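Local structure of envelope protein (White spot syndrome virus, 7DDA) at residues M125-I130 / L151-P156; A117-D122 / A159-Y164; C113-E118 / G146-L151. The protein is an envelope protein of the virion whose C-terminal domain, the part in this chain, binds sulfate and is probably responsible for heparin binding. All blocks are in the same frame, centred on the assembly; numbering follows the deposited sequence.

Contact 1 of 3, residues M125-I130 / L151-P156; sequences MANTNI and LIPKQP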
# COMPACT_ATOMS: atom_id res chain seq x y z
N MET A 125 11.18 -9.22 -14.12
CA MET A 125 11.94 -8.57 -15.18
C MET A 125 11.16 -7.51 -15.95
O MET A 125 11.76 -6.79 -16.76
CB MET A 125 12.46 -9.60 -16.19
CG MET A 125 13.51 -10.56 -15.66
SD MET A 125 14.58 -9.86 -14.41
CE MET A 125 15.27 -11.34 -13.70
N ALA A 126 9.85 -7.42 -15.78
CA ALA A 126 9.05 -6.50 -16.57
C ALA A 126 8.89 -5.17 -15.85
O ALA A 126 8.90 -5.10 -14.63
CB ALA A 126 7.67 -7.11 -16.86
N ASN A 127 8.76 -4.11 -16.63
CA ASN A 127 8.42 -2.81 -16.06
C ASN A 127 7.05 -2.89 -15.41
O ASN A 127 6.10 -3.41 -16.01
CB ASN A 127 8.46 -1.77 -17.17
CG ASN A 127 8.11 -0.39 -16.69
OD1 ASN A 127 7.89 -0.14 -15.51
ND2 ASN A 127 8.07 0.55 -17.62
N THR A 128 6.93 -2.42 -14.17
CA THR A 128 5.65 -2.43 -13.48
C THR A 128 5.21 -1.04 -13.03
O THR A 128 4.27 -0.93 -12.24
CB THR A 128 5.65 -3.38 -12.27
OG1 THR A 128 6.74 -3.08 -11.40
CG2 THR A 128 5.74 -4.84 -12.72
N ASN A 129 5.86 0.01 -13.51
CA ASN A 129 5.33 1.36 -13.35
C ASN A 129 3.88 1.44 -13.84
O ASN A 129 3.51 0.84 -14.85
CB ASN A 129 6.19 2.35 -14.12
CG ASN A 129 7.52 2.61 -13.46
OD1 ASN A 129 7.73 2.26 -12.30
ND2 ASN A 129 8.44 3.23 -14.19
N ILE A 130 3.07 2.20 -13.12
CA ILE A 130 1.68 2.46 -13.48
C ILE A 130 1.51 3.95 -13.64
O ILE A 130 1.83 4.72 -12.73
CB ILE A 130 0.72 1.92 -12.41
CG1 ILE A 130 0.95 0.42 -12.23
CG2 ILE A 130 -0.72 2.25 -12.80
CD1 ILE A 130 0.13 -0.17 -11.17
N LEU A 151 -2.56 3.50 -16.88
CA LEU A 151 -1.73 3.15 -18.03
C LEU A 151 -0.70 2.14 -17.55
O LEU A 151 0.10 2.45 -16.66
CB LEU A 151 -1.03 4.37 -18.59
CG LEU A 151 -0.18 4.21 -19.86
CD1 LEU A 151 -0.94 3.62 -21.05
CD2 LEU A 151 0.45 5.55 -20.21
N ILE A 152 -0.74 0.93 -18.08
CA ILE A 152 0.25 -0.05 -17.64
C ILE A 152 1.10 -0.52 -18.82
O ILE A 152 0.63 -0.50 -19.97
CB ILE A 152 -0.40 -1.26 -16.92
CG1 ILE A 152 -1.16 -2.14 -17.90
CG2 ILE A 152 -1.30 -0.80 -15.78
CD1 ILE A 152 -1.55 -3.48 -17.31
N PRO A 153 2.35 -0.91 -18.60
CA PRO A 153 3.10 -1.60 -19.65
C PRO A 153 2.48 -2.97 -19.88
O PRO A 153 1.91 -3.57 -18.97
CB PRO A 153 4.51 -1.73 -19.07
CG PRO A 153 4.54 -0.83 -17.86
CD PRO A 153 3.14 -0.77 -17.36
N LYS A 154 2.58 -3.44 -21.13
CA LYS A 154 2.24 -4.82 -21.44
C LYS A 154 2.94 -5.77 -20.47
O LYS A 154 4.13 -5.64 -20.22
CB LYS A 154 2.65 -5.15 -22.87
CG LYS A 154 2.33 -6.57 -23.33
CD LYS A 154 3.02 -6.84 -24.68
CE LYS A 154 4.47 -6.33 -24.67
NZ LYS A 154 5.08 -6.03 -26.02
N GLN A 155 2.18 -6.70 -19.93
CA GLN A 155 2.68 -7.64 -18.94
C GLN A 155 2.75 -9.06 -19.47
O GLN A 155 2.08 -9.41 -20.45
CB GLN A 155 1.80 -7.60 -17.68
CG GLN A 155 1.72 -6.22 -17.08
CD GLN A 155 3.03 -5.83 -16.46
OE1 GLN A 155 3.74 -6.66 -15.89
NE2 GLN A 155 3.39 -4.56 -16.62
N PRO A 156 3.56 -9.92 -18.86
CA PRO A 156 3.50 -11.34 -19.19
C PRO A 156 2.12 -11.89 -18.88
O PRO A 156 1.37 -11.33 -18.08
CB PRO A 156 4.56 -11.97 -18.27
CG PRO A 156 5.48 -10.86 -17.93
CD PRO A 156 4.61 -9.63 -17.86
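Gln-155 reaches from the end of one segment to the backbone of the other. Its NE2 donates to Asn-127 O at 3.0 Å. The bond is nearly straight, 165° at the hydrogen, and the acceptor lies close to the plane of the amide. The same NE2 also donates to Pro-153 O at 2.9 Å, but here the nitrogen stands well above the carbonyl plane. Two carbonyls, one from each segment, probably hold the amide in this rotation. The bend at chi2 (-70°) turns the amide of Gln-155 back over its own chain toward Pro-153 and Asn-127. Its other branch, OE1, lies 4.1 Å from Ala-126 CB, and the same methyl touches CD of Pro-156.

Segment 125-130 belongs to the loop between strands 110-120 and 131-135. It runs roughly antiparallel to the end of strand 145-153 and the residues that follow it. Asn-127 forms an Asx turn in this loop: its OD1 accepts from Asn-129 N at 2.9 Å. CG of Asn-127 is anti to its own N (chi1 179°), which lays the amide across Pro-153 at about a right angle, CG to CG 3.8 Å. CD and CG of Pro-153 lie against the carbonyl oxygens of Asn-129 and Asn-127. Further along, Ile-130 CG2 meets Ile-152 CG2 at 4.3 Å. The loop also lies at the subunit interface: Asn-127 ND2 donates to Ile-124 O of the second subunit, and Thr-128 OG1 pairs with Asn-129 OD1 of the third.

Contact 2 of 3, residues A117-D122 / A159-Y164; sequences AEIESD and AKLIIY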
# COMPACT_ATOMS: atom_id res chain seq x y z
N ALA A 117 -2.46 1.45 -6.78
CA ALA A 117 -2.50 0.29 -7.67
C ALA A 117 -1.10 -0.26 -7.89
O ALA A 117 -0.11 0.49 -7.87
CB ALA A 117 -3.14 0.64 -9.01
N GLU A 118 -1.01 -1.57 -8.09
CA GLU A 118 0.26 -2.25 -8.26
C GLU A 118 0.07 -3.52 -9.08
O GLU A 118 -0.98 -4.17 -9.01
CB GLU A 118 0.92 -2.52 -6.88
CG GLU A 118 0.08 -3.27 -5.80
CD GLU A 118 0.25 -4.78 -5.71
OE1 GLU A 118 1.24 -5.29 -6.25
OE2 GLU A 118 -0.54 -5.43 -4.99
N ILE A 119 1.06 -3.83 -9.91
CA ILE A 119 1.04 -5.03 -10.73
C ILE A 119 1.47 -6.23 -9.89
O ILE A 119 2.51 -6.20 -9.22
CB ILE A 119 1.96 -4.86 -11.96
CG1 ILE A 119 1.57 -3.62 -12.74
CG2 ILE A 119 1.92 -6.12 -12.84
CD1 ILE A 119 0.44 -3.83 -13.69
N GLU A 120 0.68 -7.28 -9.92
CA GLU A 120 0.98 -8.52 -9.22
C GLU A 120 1.34 -9.57 -10.25
O GLU A 120 0.51 -9.94 -11.09
CB GLU A 120 -0.19 -8.98 -8.37
CG GLU A 120 0.16 -9.99 -7.35
CD GLU A 120 -1.06 -10.49 -6.64
OE1 GLU A 120 -1.40 -9.92 -5.58
OE2 GLU A 120 -1.70 -11.44 -7.17
N SER A 121 2.56 -10.07 -10.17
CA SER A 121 3.19 -10.81 -11.23
C SER A 121 4.12 -11.84 -10.60
O SER A 121 4.66 -11.62 -9.51
CB SER A 121 3.98 -9.88 -12.15
OG SER A 121 4.81 -10.61 -13.02
N ASP A 122 4.29 -12.95 -11.29
CA ASP A 122 5.20 -13.96 -10.79
C ASP A 122 6.63 -13.76 -11.29
O ASP A 122 7.54 -14.43 -10.82
CB ASP A 122 4.65 -15.35 -11.13
CG ASP A 122 4.80 -15.72 -12.56
OD1 ASP A 122 5.09 -14.83 -13.38
OD2 ASP A 122 4.56 -16.89 -12.89
N ALA A 159 -0.51 -11.81 -15.40
CA ALA A 159 -0.26 -10.71 -14.48
C ALA A 159 -1.56 -9.98 -14.15
O ALA A 159 -2.46 -9.86 -14.98
CB ALA A 159 0.76 -9.75 -15.09
N LYS A 160 -1.64 -9.48 -12.91
CA LYS A 160 -2.85 -8.85 -12.41
C LYS A 160 -2.60 -7.41 -11.99
O LYS A 160 -1.49 -7.02 -11.61
CB LYS A 160 -3.43 -9.62 -11.21
CG LYS A 160 -3.74 -11.10 -11.47
CD LYS A 160 -4.71 -11.27 -12.62
CE LYS A 160 -5.12 -12.72 -12.83
NZ LYS A 160 -6.15 -12.83 -13.89
N LEU A 161 -3.66 -6.61 -12.08
CA LEU A 161 -3.69 -5.26 -11.53
C LEU A 161 -4.46 -5.31 -10.21
O LEU A 161 -5.61 -5.75 -10.18
CB LEU A 161 -4.33 -4.28 -12.52
CG LEU A 161 -4.48 -2.81 -12.13
CD1 LEU A 161 -3.12 -2.16 -11.86
CD2 LEU A 161 -5.22 -2.06 -13.22
N ILE A 162 -3.82 -4.89 -9.13
CA ILE A 162 -4.46 -4.81 -7.82
C ILE A 162 -4.69 -3.34 -7.51
O ILE A 162 -3.73 -2.56 -7.44
CB ILE A 162 -3.63 -5.50 -6.73
CG1 ILE A 162 -3.14 -6.87 -7.19
CG2 ILE A 162 -4.44 -5.66 -5.48
CD1 ILE A 162 -4.25 -7.88 -7.48
N ILE A 163 -5.95 -2.95 -7.37
CA ILE A 163 -6.33 -1.57 -7.10
C ILE A 163 -6.90 -1.48 -5.69
O ILE A 163 -7.77 -2.29 -5.31
CB ILE A 163 -7.36 -1.04 -8.12
CG1 ILE A 163 -6.96 -1.38 -9.54
CG2 ILE A 163 -7.53 0.45 -7.95
CD1 ILE A 163 -8.13 -1.18 -10.52
N TYR A 164 -6.42 -0.51 -4.92
CA TYR A 164 -6.88 -0.29 -3.56
C TYR A 164 -7.69 1.00 -3.55
O TYR A 164 -7.19 2.05 -3.95
CB TYR A 164 -5.70 -0.23 -2.58
CG TYR A 164 -4.80 -1.46 -2.57
CD1 TYR A 164 -3.96 -1.75 -3.64
CD2 TYR A 164 -4.80 -2.34 -1.49
CE1 TYR A 164 -3.14 -2.87 -3.64
CE2 TYR A 164 -3.98 -3.47 -1.49
CZ TYR A 164 -3.16 -3.73 -2.56
OH TYR A 164 -2.33 -4.85 -2.57
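Glu-118 and Ile-162 form an antiparallel hydrogen-bonded pair. Glu-118 N donates to Ile-162 O at 3.0 Å, and Ile-162 N returns a bond to Glu-118 O at 2.9 Å. Glu-120 and Lys-160 repeat the pattern two residues on, with Glu-120 N to Lys-160 O at 2.8 Å and both bonds close to straight. Between them lies the non-hydrogen-bonded pair Ile-119 and Leu-161. There Ile-119 CA sends a CA-H...O contact to Lys-160 O.

Glu-118 OE2 sits 3.1 Å from Tyr-164 OH. The oxygen approaches the edge of the ring, near its plane, and the carboxylate and ring planes are 33° apart. The chain of Glu-118 has CG between the backbone N and the carbonyl carbon (chi1 54°) and turns again about CB-CG. These turns lay the carboxylate alongside Ile-162, with OE2 3.5 Å from its CB. Glu-120 is extended instead. Its CB rests 3.8 Å from Ile-162 CG1, and its OE2 forms a salt bridge with Arg-137 of the third subunit. Lys-160 bends at chi2, and its NZ makes salt bridges with Asp-40 OD1 and Asp-47 OD2.

The face that carries Ala-117, Ile-119, Leu-161 and Ile-163 is apolar. Leu-161 CD1 lies between Ala-117 CB, at 4.0 Å, and Ile-119 CD1. This face looks toward Phe-150 and Ile-152 of strand 145-153 in the second sheet. The backbone ladder thus holds the register of the two strands, and the aliphatic face closes the interior of the sandwich. On the other face, the bridge from Glu-120 to Arg-137 probably helps tie this strand to the third subunit.

Contact 3 of 3, residues C113-E118 / G146-L151; sequences CRIFAE and GKYGFL. With SO4 (sulfate ion), chain B.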
# COMPACT_ATOMS: atom_id res chain seq x y z
N CYS A 113 -12.76 9.22 -2.56
CA CYS A 113 -12.05 8.01 -2.94
C CYS A 113 -10.61 8.35 -3.29
O CYS A 113 -10.37 9.20 -4.15
CB CYS A 113 -12.73 7.32 -4.13
SG CYS A 113 -12.15 5.65 -4.44
N ARG A 114 -9.66 7.69 -2.64
CA ARG A 114 -8.26 7.74 -3.04
C ARG A 114 -7.79 6.33 -3.38
O ARG A 114 -8.31 5.35 -2.84
CB ARG A 114 -7.38 8.35 -1.94
CG ARG A 114 -7.75 9.77 -1.55
CD ARG A 114 -7.43 10.72 -2.67
NE ARG A 114 -7.91 12.07 -2.41
CZ ARG A 114 -9.16 12.49 -2.62
NH1 ARG A 114 -10.08 11.64 -3.07
NH2 ARG A 114 -9.50 13.75 -2.37
N ILE A 115 -6.81 6.23 -4.29
CA ILE A 115 -6.44 4.94 -4.85
C ILE A 115 -4.94 4.68 -4.78
O ILE A 115 -4.10 5.60 -4.75
CB ILE A 115 -6.88 4.78 -6.32
CG1 ILE A 115 -6.05 5.72 -7.18
CG2 ILE A 115 -8.39 4.96 -6.49
CD1 ILE A 115 -6.23 5.53 -8.62
N PHE A 116 -4.61 3.40 -4.79
CA PHE A 116 -3.27 2.89 -5.00
C PHE A 116 -3.40 1.64 -5.87
O PHE A 116 -4.35 0.86 -5.71
CB PHE A 116 -2.60 2.57 -3.65
CG PHE A 116 -1.29 1.84 -3.80
CD1 PHE A 116 -0.21 2.45 -4.43
CD2 PHE A 116 -1.17 0.52 -3.39
CE1 PHE A 116 0.98 1.77 -4.59
CE2 PHE A 116 0.03 -0.16 -3.55
CZ PHE A 116 1.11 0.47 -4.15
N ALA A 117 -2.46 1.45 -6.78
CA ALA A 117 -2.50 0.29 -7.67
C ALA A 117 -1.10 -0.26 -7.89
O ALA A 117 -0.11 0.49 -7.87
CB ALA A 117 -3.14 0.64 -9.01
N GLU A 118 -1.01 -1.57 -8.09
CA GLU A 118 0.26 -2.25 -8.26
C GLU A 118 0.07 -3.52 -9.08
O GLU A 118 -0.98 -4.17 -9.01
CB GLU A 118 0.92 -2.52 -6.88
CG GLU A 118 0.08 -3.27 -5.80
CD GLU A 118 0.25 -4.78 -5.71
OE1 GLU A 118 1.24 -5.29 -6.25
OE2 GLU A 118 -0.54 -5.43 -4.99
N GLY A 146 -17.07 7.49 -9.57
CA GLY A 146 -15.71 7.95 -9.79
C GLY A 146 -15.01 7.03 -10.78
O GLY A 146 -15.13 5.80 -10.69
N LYS A 147 -14.29 7.62 -11.72
CA LYS A 147 -13.57 6.87 -12.74
C LYS A 147 -12.07 6.91 -12.46
O LYS A 147 -11.51 7.98 -12.22
CB LYS A 147 -13.87 7.42 -14.14
CG LYS A 147 -15.34 7.35 -14.50
CD LYS A 147 -15.62 7.54 -15.99
CE LYS A 147 -15.11 8.88 -16.50
NZ LYS A 147 -15.76 10.05 -15.89
N TYR A 148 -11.43 5.74 -12.53
CA TYR A 148 -10.01 5.59 -12.21
C TYR A 148 -9.32 4.84 -13.34
O TYR A 148 -9.65 3.68 -13.61
CB TYR A 148 -9.86 4.90 -10.86
CG TYR A 148 -10.56 5.75 -9.82
CD1 TYR A 148 -9.97 6.93 -9.36
CD2 TYR A 148 -11.85 5.45 -9.39
CE1 TYR A 148 -10.62 7.76 -8.47
CE2 TYR A 148 -12.51 6.29 -8.49
CZ TYR A 148 -11.89 7.43 -8.04
OH TYR A 148 -12.53 8.26 -7.15
N GLY A 149 -8.38 5.50 -14.01
CA GLY A 149 -7.74 4.96 -15.20
C GLY A 149 -6.25 4.72 -14.99
O GLY A 149 -5.56 5.55 -14.39
N PHE A 150 -5.77 3.60 -15.50
CA PHE A 150 -4.38 3.22 -15.31
C PHE A 150 -3.74 2.92 -16.65
O PHE A 150 -4.32 2.22 -17.48
CB PHE A 150 -4.31 2.02 -14.37
CG PHE A 150 -5.01 2.27 -13.07
CD1 PHE A 150 -4.37 2.96 -12.04
CD2 PHE A 150 -6.33 1.87 -12.88
CE1 PHE A 150 -5.01 3.21 -10.84
CE2 PHE A 150 -6.99 2.12 -11.68
CZ PHE A 150 -6.33 2.79 -10.66
N LEU A 151 -2.56 3.50 -16.88
CA LEU A 151 -1.73 3.15 -18.03
C LEU A 151 -0.70 2.14 -17.55
O LEU A 151 0.10 2.45 -16.66
CB LEU A 151 -1.03 4.37 -18.59
CG LEU A 151 -0.18 4.21 -19.86
CD1 LEU A 151 -0.94 3.62 -21.05
CD2 LEU A 151 0.45 5.55 -20.21
S SO4 B . -15.02 10.74 -12.73
O1 SO4 B . -14.69 12.17 -12.64
O2 SO4 B . -15.69 10.32 -11.53
O3 SO4 B . -13.74 10.05 -12.82
O4 SO4 B . -15.80 10.48 -13.90
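This contact lies in the interior of a beta sandwich, where strands from two antiparallel sheets face each other. Strands 113-118 and 146-151 run at 17° to one another, with axes 9.4 Å apart at closest approach. Side chains fill the gap between them.

Ile-115 touches both rings. Its CG2 sits over one face of Tyr-148, offset toward the rim, in a CH-pi contact 4.1 Å from the ring centroid. Its CG1 lies between the backbone N and the carbonyl carbon (chi1 69°), and the extended chi2 (171°) carries CD1 on to Phe-150 CZ. Ala-117 CB adds a second methyl near that ring, 3.7 Å from CE1 of Phe-150. Cys-113 meets the far end of Tyr-148. Its CB is 4.0 Å from CZ of Tyr-148, and its SG makes an oblique sulfur-aromatic contact 4.7 Å from the ring centroid. The tyrosine hydroxyl is hydrogen-bonded to Asn-136 O.

On strand 146-151, Lys-147 N donates to sulfate O3 at 2.7 Å. Asn-136 ND2 is also hydrogen-bonded to this ion. The sulfate probably came from the crystallisation liquor, but such a site is consistent with heparin binding.

Strand 110-120 is flanked in its sheet by strand 160-170. Strand 145-153 lies between strands 95-104 and 131-135 in the other. Phe-116 turns from the interior, and its ring packs edge-to-face with Phe-116 of both neighbouring subunits.

How the contacts relate
Contacts 2 and 3 share Ala-117 and Glu-118 on strand 110-120. Contacts 1 and 3 share Leu-151 on strand 145-153. Contact 2 pairs neighbouring strands within one sheet, contact 3 joins the two sheets face to face, and contact 1 lies at one end of the sandwich. The centres of contacts 1 and 2 are about 10 Å apart, those of 2 and 3 about 12 Å, and those of 1 and 3 about 16 Å. Contact 1 is nested within the loop closed by contact 2. The segments of contacts 1 and 3 alternate along the chain: 113-118, 125-130, 146-151, 151-156. Ile-130 links all three, packing on Ala-117 and Phe-150. The strands and loop that make the sandwich also meet neighbouring subunits.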